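Local structure of putative cell adhesion protein (Bacteroides eggerthii, 4GPV) at residues 200-205 with 253-258. The protein is probably a structural subunit of a bacterial pilus of the FimA type, through which the cell would adhere to surfaces or partners. Numbering follows the deposited sequence.
Sequences EKVTQN and GNDGTT
Gly253 passes so close to Lys201 and Val202 that a beta carbon on it would collide with Lys201 O, so glycine suits the place. Its carbonyl oxygen receives Gln204 NE2 at 2.8 Å, the donor in the carbonyl plane and the acceptor only 8° out of the amide plane. A bend at chi2 (-76°) folds the glutamine back to make this bond, and the other N-H of this buried amide is given to Lys191 O. Asn254 sends its CB away from 200-205, though OD1 still lies beside Gln204 CB and CG; OD1 closes an Asx turn onto Gly256 N, while ND2 binds Thr261 OG1 and Gln259 O. Asn254 CA makes a CA-H...O contact of 3.4 Å with Val202 O, the same oxygen that takes the hydrogen bond from Asp255 N (2.9 Å) on a lone pair. Valine's branch suits this spot: Val202 CG2 packs on the aliphatic Asp255 CB at 3.8 Å, the side chains crossing at about a right angle. Asp255 OD1 forms a second Asx turn, accepting Thr257 N and Thr257 OG1 from one face of the carboxylate, and lies 2.7 Å from a water that accepts from Gln204 N. With an alanine in its place, Thr257 N and OG1 would probably both lose the oxygen they share, leaving the turn less firmly set. Gly256, without a side chain, readily adopts the positive phi of the bend. Thr258 turns its CB toward Gln204, and a second water, 2.6 Å from Thr258 OG1, donates to Gln204 O. Overlapping Asx turns thus shape the loop between strands 247-251 and 262-271, which packs on the chain leaving helix 198-201 within the FimA-like C-terminal domain.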
loop_
_atom_site.group_PDB
_atom_site.type_symbol
_atom_site.label_atom_id
_atom_site.label_comp_id
_atom_site.label_asym_id
_atom_site.label_seq_id
_atom_site.Cartn_x
_atom_site.Cartn_y
_atom_site.Cartn_z
ATOM N N GLU A 200 -9.528 11.056 -3.691
ATOM C CA GLU A 200 -9.689 10.802 -2.254
ATOM C C GLU A 200 -8.731 9.711 -1.769
ATOM O O GLU A 200 -8.237 9.796 -0.639
ATOM C CB GLU A 200 -11.130 10.388 -1.932
ATOM C CG GLU A 200 -12.118 11.555 -1.890
ATOM C CD GLU A 200 -13.607 11.228 -1.889
ATOM O OE1 GLU A 200 -13.982 10.074 -2.194
ATOM O OE2 GLU A 200 -14.408 12.155 -1.636
ATOM N N LYS A 201 -8.481 8.678 -2.614
ATOM C CA LYS A 201 -7.646 7.533 -2.244
ATOM C C LYS A 201 -6.179 7.878 -2.049
ATOM O O LYS A 201 -5.484 7.103 -1.377
ATOM C CB LYS A 201 -7.771 6.424 -3.288
ATOM C CG LYS A 201 -9.127 5.728 -3.251
ATOM C CD LYS A 201 -9.215 4.685 -4.374
ATOM C CE LYS A 201 -10.485 3.864 -4.254
ATOM N NZ LYS A 201 -10.620 2.935 -5.404
ATOM N N VAL A 202 -5.705 9.035 -2.592
ATOM C CA VAL A 202 -4.289 9.440 -2.476
ATOM C C VAL A 202 -4.115 10.673 -1.573
ATOM O O VAL A 202 -3.014 11.219 -1.507
ATOM C CB VAL A 202 -3.632 9.662 -3.873
ATOM C CG1 VAL A 202 -3.636 8.357 -4.680
ATOM C CG2 VAL A 202 -4.325 10.785 -4.664
ATOM N N THR A 203 -5.179 11.101 -0.881
ATOM C CA THR A 203 -5.064 12.263 0.001
ATOM C C THR A 203 -4.758 11.786 1.409
ATOM O O THR A 203 -5.514 10.977 1.950
ATOM C CB THR A 203 -6.340 13.111 -0.034
ATOM O OG1 THR A 203 -6.737 13.314 -1.390
ATOM C CG2 THR A 203 -6.141 14.455 0.668
ATOM N N GLN A 204 -3.682 12.316 2.017
ATOM C CA GLN A 204 -3.272 11.926 3.367
ATOM C C GLN A 204 -2.931 13.129 4.183
ATOM O O GLN A 204 -2.328 14.053 3.658
ATOM C CB GLN A 204 -2.024 11.009 3.298
ATOM C CG GLN A 204 -2.230 9.714 2.489
ATOM C CD GLN A 204 -3.037 8.636 3.180
ATOM O OE1 GLN A 204 -3.463 8.745 4.335
ATOM N NE2 GLN A 204 -3.305 7.574 2.470
ATOM N N ASN A 205 -3.242 13.092 5.485
ATOM C CA ASN A 205 -2.817 14.137 6.399
ATOM C C ASN A 205 -2.266 13.496 7.686
ATOM O O ASN A 205 -1.874 14.204 8.606
ATOM C CB ASN A 205 -3.942 15.166 6.664
ATOM C CG ASN A 205 -5.185 14.666 7.343
ATOM O OD1 ASN A 205 -5.331 13.495 7.711
ATOM N ND2 ASN A 205 -6.122 15.584 7.537
ATOM N N GLY A 253 -2.100 5.032 -0.758
ATOM C CA GLY A 253 -1.993 6.140 -1.699
ATOM C C GLY A 253 -1.499 7.409 -1.054
ATOM O O GLY A 253 -1.836 7.694 0.089
ATOM N N ASN A 254 -0.642 8.146 -1.736
ATOM C CA ASN A 254 -0.115 9.388 -1.189
ATOM C C ASN A 254 0.361 10.279 -2.337
ATOM O O ASN A 254 1.440 10.034 -2.865
ATOM C CB ASN A 254 1.041 9.157 -0.174
ATOM C CG ASN A 254 1.497 10.433 0.504
ATOM O OD1 ASN A 254 0.869 11.511 0.406
ATOM N ND2 ASN A 254 2.623 10.363 1.171
ATOM N N ASP A 255 -0.394 11.350 -2.642
ATOM C CA ASP A 255 -0.036 12.302 -3.722
ATOM C C ASP A 255 1.055 13.273 -3.273
ATOM O O ASP A 255 1.563 14.076 -4.073
ATOM C CB ASP A 255 -1.283 13.069 -4.246
ATOM C CG ASP A 255 -2.083 13.853 -3.205
ATOM O OD1 ASP A 255 -1.526 14.163 -2.117
ATOM O OD2 ASP A 255 -3.232 14.220 -3.505
ATOM N N GLY A 256 1.379 13.211 -1.991
ATOM C CA GLY A 256 2.412 14.034 -1.387
ATOM C C GLY A 256 2.087 15.502 -1.261
ATOM O O GLY A 256 3.001 16.284 -1.013
ATOM N N THR A 257 0.794 15.889 -1.376
ATOM C CA THR A 257 0.433 17.304 -1.275
ATOM C C THR A 257 0.540 17.779 0.186
ATOM O O THR A 257 0.642 18.996 0.416
ATOM C CB THR A 257 -0.916 17.578 -1.937
ATOM O OG1 THR A 257 -1.906 16.750 -1.338
ATOM C CG2 THR A 257 -0.882 17.303 -3.439
ATOM N N THR A 258 0.577 16.846 1.166
ATOM C CA THR A 258 0.887 17.220 2.555
ATOM C C THR A 258 2.348 16.842 2.804
ATOM O O THR A 258 3.149 17.677 3.194
ATOM C CB THR A 258 -0.064 16.585 3.574
ATOM O OG1 THR A 258 -1.376 17.122 3.363
ATOM C CG2 THR A 258 0.371 16.867 5.015
HETATM O O HOH W 1 -2.124 14.177 0.559
HETATM O O HOH W 2 -3.243 16.255 1.732
#